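NADH dehydrogenase (Methanothermobacter marburgensis, PDB 4R81) binds FMN and probably catalyses the transfer of electrons from NAD(P)H to quinones as a flavodoxin-like oxidoreductase. Local coordinates at residues F18-E32 and R185-L199. Residues are numbered along the deposited sequence; the frame is centred on the assembly and turned at random.
Sequences FSREVLEAFTEGLSE and REINLMRARRAGRNL. With FMN (flavin mononucleotide), chain E.
Arg193 NH2 donates to Glu28 OE1 at 3.0 Å, a bent hydrogen bond (139° at the hydrogen) that belongs to a salt bridge and reaches the carboxylate from above its plane. The arginine's CG stands anti to the backbone N (chi1 -167°), which sets its aliphatic part as a knob among Ala25, Glu28, Gly29 and Glu32. One turn on, Arg197 NE meets Glu32 OE1 at 3.2 Å in a nearly straight bond lying in the guanidinium plane. Cutting Arg193 back to an alanine is likely to leave Glu28 without its cationic mate and open a gap beside Ala25 and Gly29.

Between these ion pairs and the sheet, small residues four apart on each helix, Ala25 and Gly29 facing Ala192 and Gly196, bring the axes to 6.4 Å at a crossing angle of -34°. The glycine backbones touch, Gly29 C lying 3.5 Å from Gly196 C, and a CB on either would run into the opposite main chain. CA-H...O contacts pass both ways, among them Gly29 CA to Arg193 O at 3.4 Å. Towards the N-termini, Leu189 enters a hole formed by Phe18, Glu21, Val22 and Ala25, its CD2 3.6 Å from Phe18 CE1, while Asn188 CB abuts the ring edge at CZ.

Phe18 N and Ser19 N, starting helix 18-32, hold the FMN phosphate. This helix, following strand 5-10, lies beside helix 185-197, following edge strand 169-174, on one face of the five-stranded parallel sheet of the flavodoxin-like fold; Phe26 reaches strands 5-10, 84-90 and 129-135, and Leu199 touches 5-10 and 129-135.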
loop_
_atom_site.group_PDB
_atom_site.type_symbol
_atom_site.label_atom_id
_atom_site.label_comp_id
_atom_site.label_asym_id
_atom_site.label_seq_id
_atom_site.Cartn_x
_atom_site.Cartn_y
_atom_site.Cartn_z
ATOM N N PHE A 18 -6.878 17.695 -6.443
ATOM C CA PHE A 18 -5.871 18.515 -5.791
ATOM C C PHE A 18 -4.473 18.009 -6.133
ATOM O O PHE A 18 -3.555 18.804 -6.322
ATOM C CB PHE A 18 -6.094 18.559 -4.282
ATOM C CG PHE A 18 -5.088 19.400 -3.551
ATOM C CD1 PHE A 18 -5.013 20.771 -3.769
ATOM C CD2 PHE A 18 -4.222 18.820 -2.641
ATOM C CE1 PHE A 18 -4.079 21.549 -3.082
ATOM C CE2 PHE A 18 -3.289 19.581 -1.964
ATOM C CZ PHE A 18 -3.219 20.950 -2.179
ATOM N N SER A 19 -4.317 16.690 -6.243
ATOM C CA SER A 19 -3.011 16.112 -6.548
ATOM C C SER A 19 -2.466 16.644 -7.879
ATOM O O SER A 19 -1.264 16.880 -8.028
ATOM C CB SER A 19 -3.088 14.583 -6.566
ATOM O OG SER A 19 -3.228 14.076 -5.245
ATOM N N ARG A 20 -3.359 16.849 -8.840
ATOM C CA ARG A 20 -2.976 17.422 -10.126
ATOM C C ARG A 20 -2.447 18.851 -9.972
ATOM O O ARG A 20 -1.477 19.233 -10.625
ATOM C CB ARG A 20 -4.156 17.384 -11.105
ATOM C CG ARG A 20 -3.822 17.896 -12.490
ATOM C CD ARG A 20 -3.200 16.806 -13.332
ATOM N NE ARG A 20 -4.059 15.625 -13.411
ATOM C CZ ARG A 20 -3.719 14.501 -14.034
ATOM N NH1 ARG A 20 -2.539 14.417 -14.632
ATOM N NH2 ARG A 20 -4.551 13.463 -14.056
ATOM N N GLU A 21 -3.073 19.634 -9.097
ATOM C CA GLU A 21 -2.596 20.982 -8.823
ATOM C C GLU A 21 -1.260 20.941 -8.094
ATOM O O GLU A 21 -0.410 21.815 -8.291
ATOM C CB GLU A 21 -3.627 21.759 -8.005
ATOM C CG GLU A 21 -5.002 21.829 -8.659
ATOM C CD GLU A 21 -5.976 22.653 -7.851
ATOM O OE1 GLU A 21 -5.765 23.875 -7.746
ATOM O OE2 GLU A 21 -6.948 22.079 -7.317
ATOM N N VAL A 22 -1.081 19.925 -7.250
ATOM C CA VAL A 22 0.183 19.720 -6.556
ATOM C C VAL A 22 1.292 19.445 -7.567
ATOM O O VAL A 22 2.389 20.001 -7.454
ATOM C CB VAL A 22 0.075 18.580 -5.529
ATOM C CG1 VAL A 22 1.464 18.164 -5.019
ATOM C CG2 VAL A 22 -0.811 19.021 -4.377
ATOM N N LEU A 23 0.995 18.613 -8.565
ATOM C CA LEU A 23 1.945 18.359 -9.645
ATOM C C LEU A 23 2.299 19.659 -10.363
ATOM O O LEU A 23 3.468 19.937 -10.626
ATOM C CB LEU A 23 1.374 17.348 -10.644
ATOM C CG LEU A 23 2.187 17.057 -11.908
ATOM C CD1 LEU A 23 3.536 16.448 -11.553
ATOM C CD2 LEU A 23 1.410 16.138 -12.845
ATOM N N GLU A 24 1.284 20.460 -10.672
ATOM C CA GLU A 24 1.504 21.723 -11.362
ATOM C C GLU A 24 2.367 22.661 -10.532
ATOM O O GLU A 24 3.265 23.322 -11.062
ATOM C CB GLU A 24 0.172 22.400 -11.689
ATOM C CG GLU A 24 0.320 23.732 -12.400
ATOM C CD GLU A 24 0.874 23.596 -13.815
ATOM O OE1 GLU A 24 0.705 22.515 -14.437
ATOM O OE2 GLU A 24 1.479 24.582 -14.305
ATOM N N ALA A 25 2.109 22.710 -9.228
ATOM C CA ALA A 25 2.864 23.607 -8.349
ATOM C C ALA A 25 4.323 23.155 -8.243
ATOM O O ALA A 25 5.251 23.961 -8.348
ATOM C CB ALA A 25 2.212 23.692 -6.974
ATOM N N PHE A 26 4.514 21.851 -8.080
ATOM C CA PHE A 26 5.849 21.260 -8.001
ATOM C C PHE A 26 6.650 21.514 -9.280
ATOM O O PHE A 26 7.813 21.920 -9.224
ATOM C CB PHE A 26 5.742 19.760 -7.708
ATOM C CG PHE A 26 7.072 19.071 -7.536
ATOM C CD1 PHE A 26 7.903 19.373 -6.463
ATOM C CD2 PHE A 26 7.474 18.094 -8.435
ATOM C CE1 PHE A 26 9.122 18.723 -6.307
ATOM C CE2 PHE A 26 8.685 17.439 -8.287
ATOM C CZ PHE A 26 9.510 17.751 -7.219
ATOM N N THR A 27 6.037 21.285 -10.436
ATOM C CA THR A 27 6.736 21.522 -11.694
ATOM C C THR A 27 7.082 22.999 -11.901
ATOM O O THR A 27 8.125 23.319 -12.467
ATOM C CB THR A 27 5.968 20.963 -12.908
ATOM O OG1 THR A 27 4.657 21.537 -12.964
ATOM C CG2 THR A 27 5.855 19.441 -12.816
ATOM N N GLU A 28 6.213 23.894 -11.436
ATOM C CA GLU A 28 6.492 25.326 -11.500
ATOM C C GLU A 28 7.754 25.662 -10.711
ATOM O O GLU A 28 8.608 26.415 -11.185
ATOM C CB GLU A 28 5.296 26.138 -10.979
ATOM C CG GLU A 28 5.428 27.646 -11.147
ATOM C CD GLU A 28 4.186 28.403 -10.694
ATOM O OE1 GLU A 28 3.190 27.749 -10.298
ATOM O OE2 GLU A 28 4.208 29.656 -10.734
ATOM N N GLY A 29 7.870 25.104 -9.507
ATOM C CA GLY A 29 9.067 25.291 -8.706
ATOM C C GLY A 29 10.309 24.720 -9.369
ATOM O O GLY A 29 11.363 25.361 -9.372
ATOM N N LEU A 30 10.202 23.507 -9.913
ATOM C CA LEU A 30 11.318 22.902 -10.634
ATOM C C LEU A 30 11.794 23.815 -11.763
ATOM O O LEU A 30 12.994 24.081 -11.903
ATOM C CB LEU A 30 10.917 21.545 -11.215
ATOM C CG LEU A 30 10.756 20.386 -10.238
ATOM C CD1 LEU A 30 10.374 19.124 -11.011
ATOM C CD2 LEU A 30 12.032 20.159 -9.414
ATOM N N SER A 31 10.859 24.316 -12.561
ATOM C CA SER A 31 11.230 25.174 -13.684
ATOM C C SER A 31 11.840 26.486 -13.202
ATOM O O SER A 31 12.795 26.979 -13.801
ATOM C CB SER A 31 10.026 25.440 -14.583
ATOM O OG SER A 31 9.580 24.234 -15.175
ATOM N N GLU A 32 11.289 27.043 -12.122
ATOM C CA GLU A 32 11.826 28.265 -11.511
ATOM C C GLU A 32 13.307 28.098 -11.194
ATOM O O GLU A 32 14.104 29.015 -11.393
ATOM C CB GLU A 32 11.070 28.605 -10.214
ATOM C CG GLU A 32 9.759 29.369 -10.403
ATOM C CD GLU A 32 8.927 29.480 -9.123
ATOM O OE1 GLU A 32 9.318 28.905 -8.080
ATOM O OE2 GLU A 32 7.867 30.145 -9.165
ATOM N N ARG A 185 -5.714 24.646 0.936
ATOM C CA ARG A 185 -5.297 24.484 -0.448
ATOM C C ARG A 185 -4.121 25.382 -0.842
ATOM O O ARG A 185 -3.120 24.906 -1.380
ATOM C CB ARG A 185 -6.480 24.708 -1.390
ATOM C CG ARG A 185 -6.194 24.293 -2.808
ATOM C CD ARG A 185 -7.219 24.855 -3.753
ATOM N NE ARG A 185 -6.625 25.087 -5.062
ATOM C CZ ARG A 185 -7.204 25.794 -6.022
ATOM N NH1 ARG A 185 -8.399 26.331 -5.815
ATOM N NH2 ARG A 185 -6.587 25.960 -7.184
ATOM N N GLU A 186 -4.232 26.675 -0.566
ATOM C CA GLU A 186 -3.209 27.613 -1.010
ATOM C C GLU A 186 -1.865 27.385 -0.322
ATOM O O GLU A 186 -0.812 27.468 -0.951
ATOM C CB GLU A 186 -3.673 29.059 -0.819
ATOM C CG GLU A 186 -3.383 29.929 -2.017
ATOM C CD GLU A 186 -3.849 29.285 -3.308
ATOM O OE1 GLU A 186 -3.046 29.230 -4.266
ATOM O OE2 GLU A 186 -5.014 28.824 -3.361
ATOM N N ILE A 187 -1.903 27.093 0.972
ATOM C CA ILE A 187 -0.675 26.893 1.719
ATOM C C ILE A 187 0.014 25.604 1.267
ATOM O O ILE A 187 1.239 25.546 1.162
ATOM C CB ILE A 187 -0.935 26.937 3.247
ATOM C CG1 ILE A 187 0.345 26.721 4.042
ATOM C CG2 ILE A 187 -1.977 25.908 3.671
ATOM C CD1 ILE A 187 0.088 26.759 5.535
ATOM N N ASN A 188 -0.773 24.578 0.970
ATOM C CA ASN A 188 -0.195 23.325 0.512
ATOM C C ASN A 188 0.442 23.428 -0.873
ATOM O O ASN A 188 1.476 22.805 -1.128
ATOM C CB ASN A 188 -1.219 22.184 0.583
ATOM C CG ASN A 188 -1.428 21.698 1.995
ATOM O OD1 ASN A 188 -0.570 21.900 2.856
ATOM N ND2 ASN A 188 -2.563 21.055 2.249
ATOM N N LEU A 189 -0.167 24.222 -1.755
ATOM C CA LEU A 189 0.401 24.466 -3.076
ATOM C C LEU A 189 1.682 25.290 -2.964
ATOM O O LEU A 189 2.612 25.116 -3.751
ATOM C CB LEU A 189 -0.616 25.159 -3.992
ATOM C CG LEU A 189 -1.837 24.325 -4.400
ATOM C CD1 LEU A 189 -2.738 25.083 -5.366
ATOM C CD2 LEU A 189 -1.412 22.996 -5.010
ATOM N N MET A 190 1.731 26.182 -1.980
ATOM C CA MET A 190 2.943 26.948 -1.718
ATOM C C MET A 190 4.071 25.996 -1.316
ATOM O O MET A 190 5.214 26.149 -1.759
ATOM C CB MET A 190 2.707 27.996 -0.619
ATOM C CG MET A 190 3.788 29.069 -0.534
ATOM S SD MET A 190 3.697 30.097 0.952
ATOM C CE MET A 190 1.949 30.489 0.982
ATOM N N ARG A 191 3.744 25.018 -0.473
ATOM C CA ARG A 191 4.723 24.029 -0.030
ATOM C C ARG A 191 5.213 23.172 -1.198
ATOM O O ARG A 191 6.413 22.900 -1.324
ATOM C CB ARG A 191 4.137 23.158 1.090
ATOM C CG ARG A 191 3.859 23.953 2.374
ATOM C CD ARG A 191 3.144 23.133 3.423
ATOM N NE ARG A 191 3.937 21.981 3.830
ATOM C CZ ARG A 191 3.430 20.881 4.366
ATOM N NH1 ARG A 191 2.121 20.777 4.551
ATOM N NH2 ARG A 191 4.228 19.878 4.700
ATOM N N ALA A 192 4.285 22.763 -2.055
ATOM C CA ALA A 192 4.639 21.946 -3.207
ATOM C C ALA A 192 5.585 22.702 -4.144
ATOM O O ALA A 192 6.585 22.156 -4.619
ATOM C CB ALA A 192 3.392 21.509 -3.943
ATOM N N ARG A 193 5.273 23.967 -4.397
ATOM C CA ARG A 193 6.104 24.794 -5.263
ATOM C C ARG A 193 7.492 24.953 -4.647
ATOM O O ARG A 193 8.505 24.828 -5.340
ATOM C CB ARG A 193 5.436 26.152 -5.496
ATOM C CG ARG A 193 6.042 26.986 -6.617
ATOM C CD ARG A 193 5.048 28.051 -7.089
ATOM N NE ARG A 193 3.978 28.265 -6.111
ATOM C CZ ARG A 193 2.691 27.980 -6.316
ATOM N NH1 ARG A 193 1.803 28.204 -5.354
ATOM N NH2 ARG A 193 2.288 27.485 -7.477
ATOM N N ARG A 194 7.527 25.189 -3.339
ATOM C CA ARG A 194 8.782 25.367 -2.618
ATOM C C ARG A 194 9.647 24.112 -2.716
ATOM O O ARG A 194 10.865 24.199 -2.842
ATOM C CB ARG A 194 8.503 25.717 -1.155
ATOM C CG ARG A 194 9.742 26.045 -0.333
ATOM C CD ARG A 194 9.395 26.265 1.142
ATOM N NE ARG A 194 8.477 27.389 1.305
ATOM C CZ ARG A 194 7.392 27.376 2.074
ATOM N NH1 ARG A 194 7.073 26.292 2.776
ATOM N NH2 ARG A 194 6.625 28.456 2.140
ATOM N N ALA A 195 9.009 22.947 -2.671
ATOM C CA ALA A 195 9.737 21.688 -2.722
ATOM C C ALA A 195 10.444 21.506 -4.059
ATOM O O ALA A 195 11.522 20.911 -4.123
ATOM C CB ALA A 195 8.813 20.526 -2.445
ATOM N N GLY A 196 9.835 22.032 -5.120
ATOM C CA GLY A 196 10.436 22.005 -6.443
ATOM C C GLY A 196 11.581 22.996 -6.549
ATOM O O GLY A 196 12.662 22.667 -7.045
ATOM N N ARG A 197 11.337 24.216 -6.080
ATOM C CA ARG A 197 12.339 25.277 -6.105
ATOM C C ARG A 197 13.562 24.895 -5.265
ATOM O O ARG A 197 14.693 25.207 -5.627
ATOM C CB ARG A 197 11.719 26.585 -5.597
ATOM C CG ARG A 197 12.636 27.797 -5.612
ATOM C CD ARG A 197 11.969 28.973 -4.903
ATOM N NE ARG A 197 10.528 28.981 -5.139
ATOM C CZ ARG A 197 9.605 28.978 -4.181
ATOM N NH1 ARG A 197 9.963 28.997 -2.902
ATOM N NH2 ARG A 197 8.320 28.973 -4.503
ATOM N N ASN A 198 13.335 24.184 -4.164
ATOM C CA ASN A 198 14.424 23.877 -3.241
ATOM C C ASN A 198 14.976 22.469 -3.402
ATOM O O ASN A 198 15.585 21.933 -2.481
ATOM C CB ASN A 198 13.982 24.105 -1.793
ATOM C CG ASN A 198 13.761 25.570 -1.480
ATOM O OD1 ASN A 198 14.101 26.445 -2.279
ATOM N ND2 ASN A 198 13.193 25.846 -0.316
ATOM N N LEU A 199 14.765 21.884 -4.578
ATOM C CA LEU A 199 15.155 20.501 -4.837
ATOM C C LEU A 199 16.629 20.222 -4.564
ATOM O O LEU A 199 16.983 19.165 -4.034
ATOM C CB LEU A 199 14.825 20.121 -6.279
ATOM C CG LEU A 199 15.080 18.655 -6.623
ATOM C CD1 LEU A 199 14.059 17.764 -5.940
ATOM C CD2 LEU A 199 15.058 18.452 -8.125
HETATM N N1 FMN E . -7.142 10.882 4.093
HETATM C C2 FMN E . -6.363 10.584 5.194
HETATM O O2 FMN E . -5.922 11.489 5.890
HETATM N N3 FMN E . -6.071 9.272 5.515
HETATM C C4 FMN E . -6.557 8.245 4.736
HETATM O O4 FMN E . -6.277 7.087 5.034
HETATM C C4A FMN E . -7.347 8.529 3.624
HETATM N N5 FMN E . -7.860 7.518 2.835
HETATM C C5A FMN E . -8.626 7.822 1.728
HETATM C C6 FMN E . -9.125 6.795 0.926
HETATM C C7 FMN E . -9.907 7.088 -0.188
HETATM C C7M FMN E . -10.427 5.984 -1.062
HETATM C C8 FMN E . -10.192 8.416 -0.507
HETATM C C8M FMN E . -11.040 8.747 -1.704
HETATM C C9 FMN E . -9.698 9.435 0.304
HETATM C C9A FMN E . -8.912 9.147 1.420
HETATM N N10 FMN E . -8.415 10.159 2.225
HETATM C C10 FMN E . -7.633 9.855 3.313
HETATM C "C1'" FMN E . -8.675 11.595 1.901
HETATM C "C2'" FMN E . -7.725 11.918 0.737
HETATM O "O2'" FMN E . -6.366 11.885 1.126
HETATM C "C3'" FMN E . -8.111 13.227 0.069
HETATM O "O3'" FMN E . -9.320 12.979 -0.631
HETATM C "C4'" FMN E . -7.035 13.676 -0.913
HETATM O "O4'" FMN E . -5.847 14.053 -0.250
HETATM C "C5'" FMN E . -7.506 14.842 -1.767
HETATM O "O5'" FMN E . -6.571 14.971 -2.813
HETATM P P FMN E . -7.048 14.653 -4.312
HETATM O O1P FMN E . -8.070 15.708 -4.695
HETATM O O2P FMN E . -5.865 14.721 -5.245
HETATM O O3P FMN E . -7.702 13.292 -4.332
#